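PDB 2OBL: EscN, which belongs to the ATP synthase alpha/beta family of P-loop proteins and is the family's representative in a bacterial type III secretion system. Local coordinates for residues V7-L12 against E153-Q158; L57-I62 against L88-N93; C68-R73 against K212-A217; S96-V101 against G159-L164; L164-V169 against A217-L222. The protein carries 1 engineered substitution. All blocks are in the same frame, centred on the assembly; numbering follows the deposited sequence.

From the N terminus, the 7-12 loop opens contact 1, which closes only at the end of helix 138-156. Contact 2 opens and closes within that span, bringing 57-62 against helix 84-94. Contact 3 starts at 68-73, inside the loop of contact 2, and closes at strand 214-222, so it crosses both contact 1 and contact 2. Contact 4 joins strands 99-105 and 161-167; it lies wholly within the span of contact 3 and crosses contact 1. Contact 5 continues from strand 161-167 to strand 214-222 and crosses contact 3. Contacts 3, 4 and 5 stitch the central sheet, while contacts 1 and 2 join the 7-12 loop and the 57-62 segment to helices 138-156 and 84-94, which pack on that sheet.

Contact 1: V7-L12 against E153-Q158; sequences VGDALL and EYFRDQ
Tyr154 turns its CG away from its own backbone N (chi1 166°), which carries the phenol out from helix 138-156 to Asp9 in the 7-12 loop. Asp9, whose CB starts off in the other direction, bends its carboxylate back beside its backbone N (chi1 -70°), and the two side chains cross at about a right angle. Tyr154 OH donates to Asp9 OD1 at 2.8 Å, arriving from above the carboxylate plane, not within it.

The tyrosine ring lies between two amides. Gly8 N sits 4.1 Å above the plane of the Tyr154 ring on one face, and Gln158 NE2 lies 3.4 Å from that plane on the opposite face. The glutamine is fixed there by a bond from Gln158 NE2 to Tyr154 O of 2.8 Å. Glycine suits position 8 because the backbone is fully extended there (phi 167°), a shape only glycine adopts easily; Gly8 CA lies 3.6 Å from Tyr154 OH. Val7 CG2 adds an oblique apolar touch on Tyr154 CD1, 4.0 Å away.

Phe155 forms the apolar part of the contact. Leu12 CG comes to 3.8 Å from Phe155 CZ, and Leu11 CB approaches the ring edge, while Tyr154 CD2 stands over the centre of one face of Phe155. Val128 of the neighbouring strand completes this apolar patch by touching Leu11, Leu12 and Phe155.

The phenol makes the one directional bond across the segments; the aromatic and aliphatic groups supply the burial. Gly8 N is buried by the contact with no hydrogen-bonding partner in the model, which probably carries some energetic cost.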
# COMPACT_ATOMS: atom_id res chain seq x y z
N VAL A 7 -15.68 17.69 8.03
CA VAL A 7 -15.82 16.25 7.90
C VAL A 7 -17.18 15.78 8.38
O VAL A 7 -17.94 16.55 8.98
CB VAL A 7 -14.71 15.50 8.65
CG1 VAL A 7 -13.35 15.79 8.01
CG2 VAL A 7 -14.70 15.87 10.14
N GLY A 8 -17.49 14.52 8.09
CA GLY A 8 -18.74 13.89 8.52
C GLY A 8 -18.93 12.58 7.78
O GLY A 8 -18.21 12.27 6.84
N ASP A 9 -19.93 11.80 8.19
CA ASP A 9 -20.19 10.54 7.51
C ASP A 9 -20.50 10.74 6.02
O ASP A 9 -20.24 9.85 5.21
CB ASP A 9 -21.35 9.79 8.17
CG ASP A 9 -20.99 9.24 9.54
OD1 ASP A 9 -19.81 9.25 9.94
OD2 ASP A 9 -21.93 8.78 10.23
N ALA A 10 -21.03 11.91 5.67
CA ALA A 10 -21.48 12.18 4.29
C ALA A 10 -20.33 12.21 3.29
O ALA A 10 -20.55 12.31 2.07
CB ALA A 10 -22.31 13.48 4.22
N LEU A 11 -19.10 12.11 3.81
CA LEU A 11 -17.92 12.07 2.97
C LEU A 11 -17.84 10.76 2.19
O LEU A 11 -17.21 10.69 1.14
CB LEU A 11 -16.64 12.26 3.80
CG LEU A 11 -16.33 13.65 4.37
CD1 LEU A 11 -15.12 13.59 5.28
CD2 LEU A 11 -16.09 14.65 3.25
N LEU A 12 -18.47 9.71 2.71
CA LEU A 12 -18.39 8.39 2.07
C LEU A 12 -19.03 8.39 0.67
O LEU A 12 -20.14 8.92 0.48
CB LEU A 12 -19.03 7.31 2.93
CG LEU A 12 -18.32 6.86 4.20
CD1 LEU A 12 -19.08 5.70 4.81
CD2 LEU A 12 -16.88 6.46 3.89
N GLU A 153 -8.66 9.57 10.42
CA GLU A 153 -8.78 9.70 11.88
C GLU A 153 -10.24 9.88 12.31
O GLU A 153 -10.68 9.31 13.31
CB GLU A 153 -7.92 10.86 12.39
CG GLU A 153 -6.43 10.60 12.28
CD GLU A 153 -5.60 11.85 12.47
OE1 GLU A 153 -6.14 12.96 12.28
OE2 GLU A 153 -4.40 11.73 12.81
N TYR A 154 -10.99 10.66 11.54
CA TYR A 154 -12.40 10.86 11.84
C TYR A 154 -13.14 9.52 11.84
O TYR A 154 -13.89 9.22 12.77
CB TYR A 154 -13.07 11.83 10.86
CG TYR A 154 -14.58 11.77 10.96
CD1 TYR A 154 -15.26 12.38 12.02
CD2 TYR A 154 -15.32 11.08 10.02
CE1 TYR A 154 -16.63 12.31 12.12
CE2 TYR A 154 -16.69 11.00 10.11
CZ TYR A 154 -17.34 11.61 11.15
OH TYR A 154 -18.71 11.51 11.21
N PHE A 155 -12.94 8.72 10.78
CA PHE A 155 -13.59 7.41 10.70
C PHE A 155 -13.07 6.39 11.72
O PHE A 155 -13.86 5.62 12.30
CB PHE A 155 -13.59 6.89 9.25
CG PHE A 155 -14.59 7.59 8.38
CD1 PHE A 155 -15.96 7.37 8.57
CD2 PHE A 155 -14.19 8.51 7.43
CE1 PHE A 155 -16.91 8.03 7.79
CE2 PHE A 155 -15.14 9.18 6.64
CZ PHE A 155 -16.50 8.94 6.81
N ARG A 156 -11.76 6.41 11.98
CA ARG A 156 -11.20 5.60 13.07
C ARG A 156 -11.93 5.91 14.39
O ARG A 156 -12.32 5.00 15.13
CB ARG A 156 -9.71 5.90 13.23
CG ARG A 156 -9.02 5.13 14.37
CD ARG A 156 -7.76 5.86 14.78
NE ARG A 156 -8.06 7.24 15.19
CZ ARG A 156 -7.15 8.19 15.33
NH1 ARG A 156 -5.87 7.94 15.11
NH2 ARG A 156 -7.52 9.41 15.70
N ASP A 157 -12.11 7.20 14.66
CA ASP A 157 -12.77 7.65 15.88
C ASP A 157 -14.22 7.19 16.02
O ASP A 157 -14.79 7.28 17.10
CB ASP A 157 -12.68 9.18 16.00
CG ASP A 157 -11.25 9.69 16.17
OD1 ASP A 157 -10.35 8.91 16.54
OD2 ASP A 157 -11.03 10.88 15.92
N GLN A 158 -14.82 6.72 14.92
CA GLN A 158 -16.16 6.13 14.97
C GLN A 158 -16.10 4.63 15.25
O GLN A 158 -17.15 3.96 15.34
CB GLN A 158 -16.93 6.36 13.66
CG GLN A 158 -16.86 7.78 13.10
CD GLN A 158 -17.14 8.82 14.15
OE1 GLN A 158 -18.19 8.79 14.79
NE2 GLN A 158 -16.18 9.73 14.36

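Contact 2: L57-I62 against L88-N93; sequences LGVRAI and LGMICN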
# COMPACT_ATOMS: atom_id res chain seq x y z
N LEU A 57 -5.60 -8.41 2.97
CA LEU A 57 -5.66 -7.59 1.75
C LEU A 57 -6.46 -8.25 0.63
O LEU A 57 -6.92 -7.59 -0.30
CB LEU A 57 -4.24 -7.29 1.24
CG LEU A 57 -3.33 -6.44 2.12
CD1 LEU A 57 -2.09 -6.02 1.33
CD2 LEU A 57 -4.05 -5.21 2.62
N GLY A 58 -6.59 -9.57 0.70
CA GLY A 58 -7.21 -10.33 -0.38
C GLY A 58 -6.24 -10.49 -1.54
O GLY A 58 -6.65 -10.57 -2.71
N VAL A 59 -4.94 -10.52 -1.22
CA VAL A 59 -3.89 -10.78 -2.19
C VAL A 59 -3.08 -11.95 -1.64
O VAL A 59 -2.43 -11.81 -0.60
CB VAL A 59 -2.97 -9.55 -2.40
CG1 VAL A 59 -1.86 -9.86 -3.40
CG2 VAL A 59 -3.77 -8.35 -2.87
N ARG A 60 -3.14 -13.09 -2.31
CA ARG A 60 -2.52 -14.31 -1.80
C ARG A 60 -1.05 -14.17 -1.46
O ARG A 60 -0.61 -14.62 -0.41
CB ARG A 60 -2.70 -15.48 -2.77
CG ARG A 60 -4.12 -16.00 -2.83
CD ARG A 60 -4.18 -17.36 -3.54
NE ARG A 60 -3.72 -17.26 -4.92
CZ ARG A 60 -4.53 -17.20 -5.97
NH1 ARG A 60 -5.84 -17.23 -5.81
NH2 ARG A 60 -4.01 -17.09 -7.20
N ALA A 61 -0.28 -13.54 -2.34
CA ALA A 61 1.15 -13.44 -2.12
C ALA A 61 1.43 -12.70 -0.81
O ALA A 61 2.33 -13.09 -0.07
CB ALA A 61 1.80 -12.73 -3.27
N ILE A 62 0.66 -11.65 -0.54
CA ILE A 62 0.90 -10.82 0.64
C ILE A 62 0.30 -11.45 1.90
O ILE A 62 1.00 -11.65 2.90
CB ILE A 62 0.35 -9.39 0.46
CG1 ILE A 62 1.03 -8.71 -0.73
CG2 ILE A 62 0.60 -8.55 1.74
CD1 ILE A 62 0.38 -7.39 -1.15
N LEU A 88 -3.29 -2.02 -6.47
CA LEU A 88 -3.99 -1.12 -5.55
C LEU A 88 -5.49 -1.38 -5.63
O LEU A 88 -6.18 -1.41 -4.63
CB LEU A 88 -3.72 0.34 -5.87
CG LEU A 88 -2.26 0.81 -5.73
CD1 LEU A 88 -2.18 2.32 -5.75
CD2 LEU A 88 -1.66 0.26 -4.45
N GLY A 89 -6.00 -1.57 -6.84
CA GLY A 89 -7.41 -1.91 -7.01
C GLY A 89 -7.78 -3.21 -6.30
O GLY A 89 -8.81 -3.29 -5.63
N MET A 90 -6.95 -4.23 -6.47
CA MET A 90 -7.22 -5.53 -5.85
C MET A 90 -7.31 -5.38 -4.34
O MET A 90 -8.16 -5.98 -3.68
CB MET A 90 -6.11 -6.51 -6.18
CG MET A 90 -6.17 -7.02 -7.59
SD MET A 90 -4.80 -8.14 -7.90
CE MET A 90 -5.02 -9.34 -6.60
N ILE A 91 -6.41 -4.57 -3.80
CA ILE A 91 -6.37 -4.34 -2.36
C ILE A 91 -7.63 -3.63 -1.87
O ILE A 91 -8.24 -4.05 -0.88
CB ILE A 91 -5.09 -3.57 -1.93
CG1 ILE A 91 -3.83 -4.44 -2.14
CG2 ILE A 91 -5.21 -3.20 -0.46
CD1 ILE A 91 -2.50 -3.67 -2.03
N CYS A 92 -8.03 -2.56 -2.55
CA CYS A 92 -9.24 -1.84 -2.16
C CYS A 92 -10.46 -2.75 -2.18
O CYS A 92 -11.32 -2.68 -1.30
CB CYS A 92 -9.49 -0.62 -3.05
SG CYS A 92 -8.32 0.75 -2.83
N ASN A 93 -10.53 -3.63 -3.17
CA ASN A 93 -11.69 -4.49 -3.34
C ASN A 93 -11.67 -5.72 -2.43
O ASN A 93 -12.71 -6.29 -2.12
CB ASN A 93 -11.82 -4.92 -4.79
CG ASN A 93 -12.14 -3.76 -5.71
OD1 ASN A 93 -12.79 -2.80 -5.30
ND2 ASN A 93 -11.70 -3.85 -6.96
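Leu57 and Ile91 carry most of the apolar contact, lying side by side and pointing the same way. Leu57 CD2 meets Ile91 CG2 at 3.9 Å, and Leu57 CD1 lies 4.1 Å from Ile91 CD1, so both branches of the leucine run along the isoleucine. Val59 fills the next place with a single methyl: its CG2 is 4.0 Å from Ile91 CG1 and 4.1 Å from Met90 CE. Methionine suits this spot because its flexible chain can bend at the thioether (chi3 56°), which brings the terminal methyl round to cross the valine at about a right angle. Beta-branched Ile91 serves two neighbours at once, offering CG1 to Val59, and CD1 and CG2 to the two branches of Leu57.

Among the backbones, no hydrogen bond joins the segments. Leu57 O faces Ile91 O at 3.8 Å; both are acceptors, so no bond can form between them. Gly58 takes a positive phi (78°), readily adopted by glycine, as the chain turns here toward the helix that begins after Val59.

The polar groups look elsewhere. Asp63 receives the amides of Leu57 and Gly58, bracing the turn from within its own helix, and Arg60 makes a salt bridge with Asp331 in the C-terminal part of the chain.

Behind the contact, Leu88, Ile91 and Cys92 rest on Met165 of strand 161-167, so helix 84-94 is held between the sheet and the 57-62 segment. It begins at the Lys-Ser of a Gly-Lys-Ser sequence, which is consistent with the helix that follows the Walker A loop in P-loop folds.

Contact 3: C68-R73 against K212-A217; sequences CGIGQR and KGSITA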
# COMPACT_ATOMS: atom_id res chain seq x y z
N CYS A 68 0.20 -8.65 6.48
CA CYS A 68 0.07 -7.31 7.05
C CYS A 68 -0.64 -7.38 8.38
O CYS A 68 -1.34 -8.35 8.66
CB CYS A 68 -0.74 -6.40 6.13
SG CYS A 68 -0.01 -6.09 4.53
N GLY A 69 -0.49 -6.34 9.19
CA GLY A 69 -1.15 -6.26 10.48
C GLY A 69 -2.00 -5.02 10.64
O GLY A 69 -1.74 -3.99 10.02
N ILE A 70 -3.02 -5.11 11.48
CA ILE A 70 -3.88 -3.95 11.74
C ILE A 70 -3.07 -2.83 12.40
O ILE A 70 -2.45 -3.04 13.46
CB ILE A 70 -5.11 -4.31 12.60
CG1 ILE A 70 -5.97 -5.35 11.87
CG2 ILE A 70 -5.93 -3.09 12.92
CD1 ILE A 70 -7.23 -5.77 12.66
N GLY A 71 -3.05 -1.68 11.75
CA GLY A 71 -2.33 -0.49 12.22
C GLY A 71 -0.91 -0.36 11.67
O GLY A 71 -0.18 0.54 12.04
N GLN A 72 -0.53 -1.28 10.78
CA GLN A 72 0.77 -1.23 10.13
C GLN A 72 0.86 -0.06 9.17
O GLN A 72 -0.16 0.36 8.61
CB GLN A 72 0.98 -2.53 9.34
CG GLN A 72 2.40 -2.86 9.02
CD GLN A 72 2.53 -4.13 8.21
OE1 GLN A 72 1.52 -4.70 7.79
NE2 GLN A 72 3.76 -4.56 7.95
N ARG A 73 2.08 0.47 9.01
CA ARG A 73 2.43 1.36 7.90
C ARG A 73 3.20 0.55 6.86
O ARG A 73 4.25 -0.02 7.17
CB ARG A 73 3.27 2.54 8.37
CG ARG A 73 2.50 3.59 9.19
CD ARG A 73 2.39 3.18 10.64
NE ARG A 73 3.70 2.74 11.13
CZ ARG A 73 4.63 3.55 11.63
NH1 ARG A 73 4.39 4.85 11.76
NH2 ARG A 73 5.79 3.05 12.02
N LYS A 212 -10.44 1.85 19.94
CA LYS A 212 -11.54 1.53 19.03
C LYS A 212 -11.12 1.98 17.63
O LYS A 212 -10.53 3.05 17.46
CB LYS A 212 -12.84 2.22 19.47
CG LYS A 212 -13.64 1.44 20.50
CD LYS A 212 -12.91 1.35 21.84
CE LYS A 212 -13.71 0.56 22.85
NZ LYS A 212 -13.07 0.57 24.20
N GLY A 213 -11.40 1.13 16.64
CA GLY A 213 -10.99 1.42 15.28
C GLY A 213 -9.48 1.35 15.11
O GLY A 213 -8.74 1.04 16.05
N SER A 214 -9.03 1.62 13.89
CA SER A 214 -7.62 1.62 13.59
C SER A 214 -7.42 2.28 12.24
O SER A 214 -8.38 2.45 11.48
CB SER A 214 -7.10 0.19 13.49
OG SER A 214 -7.81 -0.51 12.50
N ILE A 215 -6.18 2.64 11.96
CA ILE A 215 -5.78 3.08 10.62
C ILE A 215 -4.58 2.25 10.23
O ILE A 215 -3.52 2.29 10.88
CB ILE A 215 -5.38 4.57 10.57
CG1 ILE A 215 -6.54 5.48 11.01
CG2 ILE A 215 -4.88 4.95 9.18
CD1 ILE A 215 -6.16 6.93 11.04
N THR A 216 -4.76 1.47 9.18
CA THR A 216 -3.68 0.75 8.54
C THR A 216 -3.43 1.52 7.28
O THR A 216 -4.39 1.88 6.57
CB THR A 216 -4.10 -0.69 8.20
OG1 THR A 216 -4.58 -1.33 9.38
CG2 THR A 216 -2.93 -1.48 7.62
N ALA A 217 -2.17 1.81 6.99
CA ALA A 217 -1.89 2.73 5.91
C ALA A 217 -0.95 2.11 4.89
O ALA A 217 -0.00 1.43 5.26
CB ALA A 217 -1.32 4.03 6.46
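The type II turn Gly69-Gln72, which leads into strand 73-78, is fastened to Thr216 at the start of strand 214-222. Gly71 N points at Thr216 OG1, 2.8 Å away and nearly straight at 174°. Threonine suits this place because its two branches do different work: with chi1 at -55°, OG1 sits beside its own backbone N to receive the amide, while CG2 packs on the turn, 3.5 Å from Gln72 O. The turn closes with its own backbone bond and is braced by Gln72 OE1, which accepts Gly69 N at 2.9 Å from above the carbonyl plane. Gly71, the third turn residue, has a positive phi (93°) at which a CB would crowd the preceding carbonyl O, hence glycine. Its CA makes a CA-H...O contact of 3.3 Å with Ile215 O.

At the last turn residue the parallel pairing of the central sheet begins, with Ala217 N bonded to Gln72 O at 3.0 Å and Arg73 alongside Ala217. Arg73 sends its guanidinium away to Asp241, with which it forms a salt bridge. At the other end of the contact Ile70 CG2 presses on Ser214 OG, 3.2 Å apart, and that hydroxyl is hydrogen-bonded to Asn161 of the adjacent strand.

Contact 4: S96-V101 against G159-L164; sequences SADIIV and GKNVLL
Asp98 and Asn161 meet through two bonds of different origin. Asp98 N donates to Asn161 O at 2.8 Å, and Asn161 N returns a nearly straight bond (172°) to Asp98 OD2, also 2.8 Å, reaching it from above the carboxylate plane. The aspartate CG, turned back beside its own backbone N (chi1 -65°), lets the side chain serve as acceptor just ahead of the regular strand. Alongside, Lys160 lays its CG on Ile99 CG1 at 3.8 Å.

From there the parallel ladder runs on: Leu163 N bonds to Ile99 O at 2.8 Å, and Val101 N bonds to Leu163 O at 2.8 Å. Beta-branched residues suit such strands, and the side chains divide by face. Ile99, Val101, Val162 and Leu164 share one, where Val101 CG1 meets Leu164 CD1 at 4.0 Å; Ile100 and Leu163 share the other, next to Ala97, whose CB lies 3.7 Å from Leu163 CB.

Outside this shell, helix 138-156 covers Val162 and Leu164, and helix 84-94 covers Ile100 and Leu163. Gly159 closes the former helix in a Schellman motif; its positive phi lets the chain turn toward strand 161-167.

Asp98 thus extends the ladder by one rung, its carboxylate accepting where a strand carbonyl would, and the Lys160 charge may add a modest favourable field.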
# COMPACT_ATOMS: atom_id res chain seq x y z
N SER A 96 -9.86 -6.24 4.23
CA SER A 96 -10.80 -6.26 5.35
C SER A 96 -10.83 -4.92 6.08
O SER A 96 -10.39 -4.80 7.22
CB SER A 96 -10.46 -7.39 6.32
OG SER A 96 -10.80 -8.64 5.75
N ALA A 97 -11.35 -3.90 5.40
CA ALA A 97 -11.44 -2.57 5.95
C ALA A 97 -12.89 -2.12 5.92
O ALA A 97 -13.61 -2.43 4.98
CB ALA A 97 -10.59 -1.60 5.15
N ASP A 98 -13.31 -1.42 6.96
CA ASP A 98 -14.68 -0.90 7.06
C ASP A 98 -14.82 0.32 6.15
O ASP A 98 -15.87 0.56 5.56
CB ASP A 98 -14.97 -0.46 8.50
CG ASP A 98 -14.96 -1.62 9.48
OD1 ASP A 98 -15.29 -2.75 9.08
OD2 ASP A 98 -14.63 -1.38 10.66
N ILE A 99 -13.74 1.09 6.08
CA ILE A 99 -13.70 2.36 5.36
C ILE A 99 -12.35 2.49 4.69
O ILE A 99 -11.32 2.21 5.30
CB ILE A 99 -13.83 3.54 6.34
CG1 ILE A 99 -15.13 3.44 7.15
CG2 ILE A 99 -13.72 4.87 5.61
CD1 ILE A 99 -16.35 3.87 6.39
N ILE A 100 -12.34 2.94 3.44
CA ILE A 100 -11.10 3.21 2.73
C ILE A 100 -11.01 4.70 2.44
O ILE A 100 -11.94 5.29 1.89
CB ILE A 100 -11.00 2.43 1.39
CG1 ILE A 100 -11.15 0.92 1.63
CG2 ILE A 100 -9.67 2.71 0.71
CD1 ILE A 100 -11.43 0.16 0.35
N VAL A 101 -9.89 5.30 2.84
CA VAL A 101 -9.64 6.67 2.48
C VAL A 101 -8.47 6.67 1.51
O VAL A 101 -7.36 6.27 1.87
CB VAL A 101 -9.32 7.54 3.71
CG1 VAL A 101 -9.01 8.97 3.30
CG2 VAL A 101 -10.49 7.49 4.70
N GLY A 159 -14.89 4.12 15.41
CA GLY A 159 -14.67 2.71 15.69
C GLY A 159 -14.44 1.87 14.44
O GLY A 159 -14.46 0.64 14.51
N LYS A 160 -14.24 2.53 13.31
CA LYS A 160 -14.05 1.83 12.04
C LYS A 160 -12.60 1.37 11.88
O LYS A 160 -11.68 2.06 12.30
CB LYS A 160 -14.41 2.73 10.86
CG LYS A 160 -15.82 3.32 10.92
CD LYS A 160 -16.89 2.25 10.85
CE LYS A 160 -18.29 2.86 10.83
NZ LYS A 160 -19.33 1.80 10.86
N ASN A 161 -12.41 0.20 11.29
CA ASN A 161 -11.09 -0.18 10.86
C ASN A 161 -10.86 0.41 9.49
O ASN A 161 -11.46 -0.02 8.50
CB ASN A 161 -10.90 -1.70 10.86
CG ASN A 161 -10.56 -2.23 12.24
OD1 ASN A 161 -10.09 -1.49 13.12
ND2 ASN A 161 -10.80 -3.52 12.45
N VAL A 162 -9.99 1.42 9.46
CA VAL A 162 -9.79 2.23 8.26
C VAL A 162 -8.54 1.80 7.49
O VAL A 162 -7.51 1.49 8.08
CB VAL A 162 -9.66 3.72 8.64
CG1 VAL A 162 -9.46 4.58 7.40
CG2 VAL A 162 -10.88 4.18 9.45
N LEU A 163 -8.65 1.75 6.18
CA LEU A 163 -7.46 1.63 5.32
C LEU A 163 -7.20 2.98 4.67
O LEU A 163 -8.02 3.48 3.91
CB LEU A 163 -7.67 0.56 4.24
CG LEU A 163 -6.59 0.49 3.16
CD1 LEU A 163 -5.22 0.23 3.78
CD2 LEU A 163 -6.90 -0.54 2.07
N LEU A 164 -6.06 3.57 5.00
CA LEU A 164 -5.61 4.80 4.35
C LEU A 164 -4.65 4.40 3.24
O LEU A 164 -3.66 3.72 3.48
CB LEU A 164 -4.88 5.69 5.35
CG LEU A 164 -4.18 6.94 4.79
CD1 LEU A 164 -5.21 7.91 4.16
CD2 LEU A 164 -3.41 7.63 5.92

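Contact 5: L164-V169 against A217-L222; sequences LMMDSV and AIYTVL. With IMD (imidazole), chain D.
Asp167 is gripped through both carboxylate oxygens. Across the contact Thr220 OG1 gives its hydrogen to Asp167 OD1 at 2.6 Å, and Asp167 OD1 accepts through its anti lone pair. Asp167 OD2 takes the salt bridge from Lys84 NZ and a bond from the imidazole, probably from the crystallisation liquor, whose N3 donates to it at 2.6 Å. Threonine suits position 220 because its OG1, set between its backbone N and carbonyl carbon (chi1 69°), faces the carboxylate and fixes its rotation.

Earlier in both strands the chains run parallel, their directions 5° apart. Met166 N bonds to Ile218 O, and Thr220 N to Met166 O at 2.9 Å. Met166 makes a Met-aromatic contact with Tyr219, its sulfur in line with the ring edge and its CE 3.8 Å from Tyr219 CE1. On the other face Met165 and Ile218 lie side by side, Met165 CE to Ile218 CD1 4.1 Å.

After Asp167 a cis peptide bends the chain to Ser168, which caps the next helix through a bond from Arg171 N to its OG. Val169 N then bonds to Thr220 O, and Val169 CG1 lies 3.7 Å from Val221 CG2.

An apolar strand ending in an aspartate beside the lysine of a probable Walker A loop is consistent with a Walker B strand, here paired with its parallel neighbour in the P-loop core.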
# COMPACT_ATOMS: atom_id res chain seq x y z
N LEU A 164 -6.06 3.57 5.00
CA LEU A 164 -5.61 4.80 4.35
C LEU A 164 -4.65 4.40 3.24
O LEU A 164 -3.66 3.72 3.48
CB LEU A 164 -4.88 5.69 5.35
CG LEU A 164 -4.18 6.94 4.79
CD1 LEU A 164 -5.21 7.91 4.16
CD2 LEU A 164 -3.41 7.63 5.92
N MET A 165 -4.95 4.81 2.01
CA MET A 165 -4.11 4.41 0.89
C MET A 165 -3.69 5.65 0.12
O MET A 165 -4.52 6.35 -0.47
CB MET A 165 -4.84 3.41 -0.02
CG MET A 165 -4.05 3.06 -1.28
SD MET A 165 -4.84 1.87 -2.42
CE MET A 165 -4.76 0.35 -1.50
N MET A 166 -2.39 5.93 0.14
CA MET A 166 -1.89 7.17 -0.43
C MET A 166 -1.03 6.86 -1.65
O MET A 166 0.05 6.28 -1.52
CB MET A 166 -1.07 7.94 0.60
CG MET A 166 -0.50 9.22 0.01
SD MET A 166 0.47 10.19 1.16
CE MET A 166 -0.61 10.18 2.57
N ASP A 167 -1.52 7.24 -2.82
CA ASP A 167 -0.81 7.02 -4.08
C ASP A 167 -0.59 8.41 -4.67
O ASP A 167 -1.47 8.93 -5.35
CB ASP A 167 -1.70 6.15 -5.00
CG ASP A 167 -0.98 5.68 -6.28
OD1 ASP A 167 0.25 5.50 -6.28
OD2 ASP A 167 -1.67 5.49 -7.31
N SER A 168 0.57 9.04 -4.41
CA SER A 168 1.75 8.41 -3.82
C SER A 168 2.42 9.35 -2.83
O SER A 168 2.26 10.57 -2.91
CB SER A 168 2.77 8.14 -4.93
OG SER A 168 3.13 9.36 -5.59
N VAL A 169 3.21 8.79 -1.91
CA VAL A 169 3.98 9.65 -1.03
C VAL A 169 5.03 10.39 -1.87
O VAL A 169 5.41 11.50 -1.54
CB VAL A 169 4.58 8.87 0.17
CG1 VAL A 169 5.66 7.89 -0.27
CG2 VAL A 169 5.12 9.86 1.22
N ALA A 217 -2.17 1.81 6.99
CA ALA A 217 -1.89 2.73 5.91
C ALA A 217 -0.95 2.11 4.89
O ALA A 217 -0.00 1.43 5.26
CB ALA A 217 -1.32 4.03 6.46
N ILE A 218 -1.24 2.35 3.62
CA ILE A 218 -0.37 1.93 2.54
C ILE A 218 0.06 3.17 1.79
O ILE A 218 -0.79 3.93 1.32
CB ILE A 218 -1.12 1.01 1.58
CG1 ILE A 218 -1.40 -0.34 2.26
CG2 ILE A 218 -0.36 0.81 0.29
CD1 ILE A 218 -2.36 -1.23 1.42
N TYR A 219 1.38 3.35 1.67
CA TYR A 219 1.97 4.50 0.98
C TYR A 219 2.73 4.02 -0.24
O TYR A 219 3.60 3.15 -0.12
CB TYR A 219 2.94 5.23 1.92
CG TYR A 219 2.31 5.67 3.22
CD1 TYR A 219 1.65 6.89 3.30
CD2 TYR A 219 2.35 4.85 4.35
CE1 TYR A 219 1.06 7.31 4.49
CE2 TYR A 219 1.75 5.24 5.54
CZ TYR A 219 1.11 6.48 5.60
OH TYR A 219 0.52 6.87 6.77
N THR A 220 2.43 4.56 -1.41
CA THR A 220 3.23 4.14 -2.59
C THR A 220 4.41 5.06 -2.83
O THR A 220 4.35 6.26 -2.60
CB THR A 220 2.41 4.01 -3.88
OG1 THR A 220 2.00 5.30 -4.31
CG2 THR A 220 1.18 3.11 -3.65
N VAL A 221 5.49 4.45 -3.32
CA VAL A 221 6.72 5.13 -3.67
C VAL A 221 6.96 4.80 -5.15
O VAL A 221 7.03 3.63 -5.55
CB VAL A 221 7.90 4.63 -2.82
CG1 VAL A 221 9.22 5.28 -3.31
CG2 VAL A 221 7.64 4.91 -1.32
N LEU A 222 7.07 5.84 -5.96
CA LEU A 222 7.11 5.68 -7.41
C LEU A 222 8.56 5.69 -7.80
O LEU A 222 9.28 6.65 -7.49
CB LEU A 222 6.38 6.82 -8.10
CG LEU A 222 4.91 6.98 -7.69
CD1 LEU A 222 4.20 7.92 -8.67
CD2 LEU A 222 4.18 5.63 -7.57
N1 IMD D . -3.66 9.44 -9.08
C2 IMD D . -2.92 8.81 -8.15
N3 IMD D . -2.98 7.48 -8.39
C4 IMD D . -3.77 7.27 -9.48
C5 IMD D . -4.20 8.51 -9.92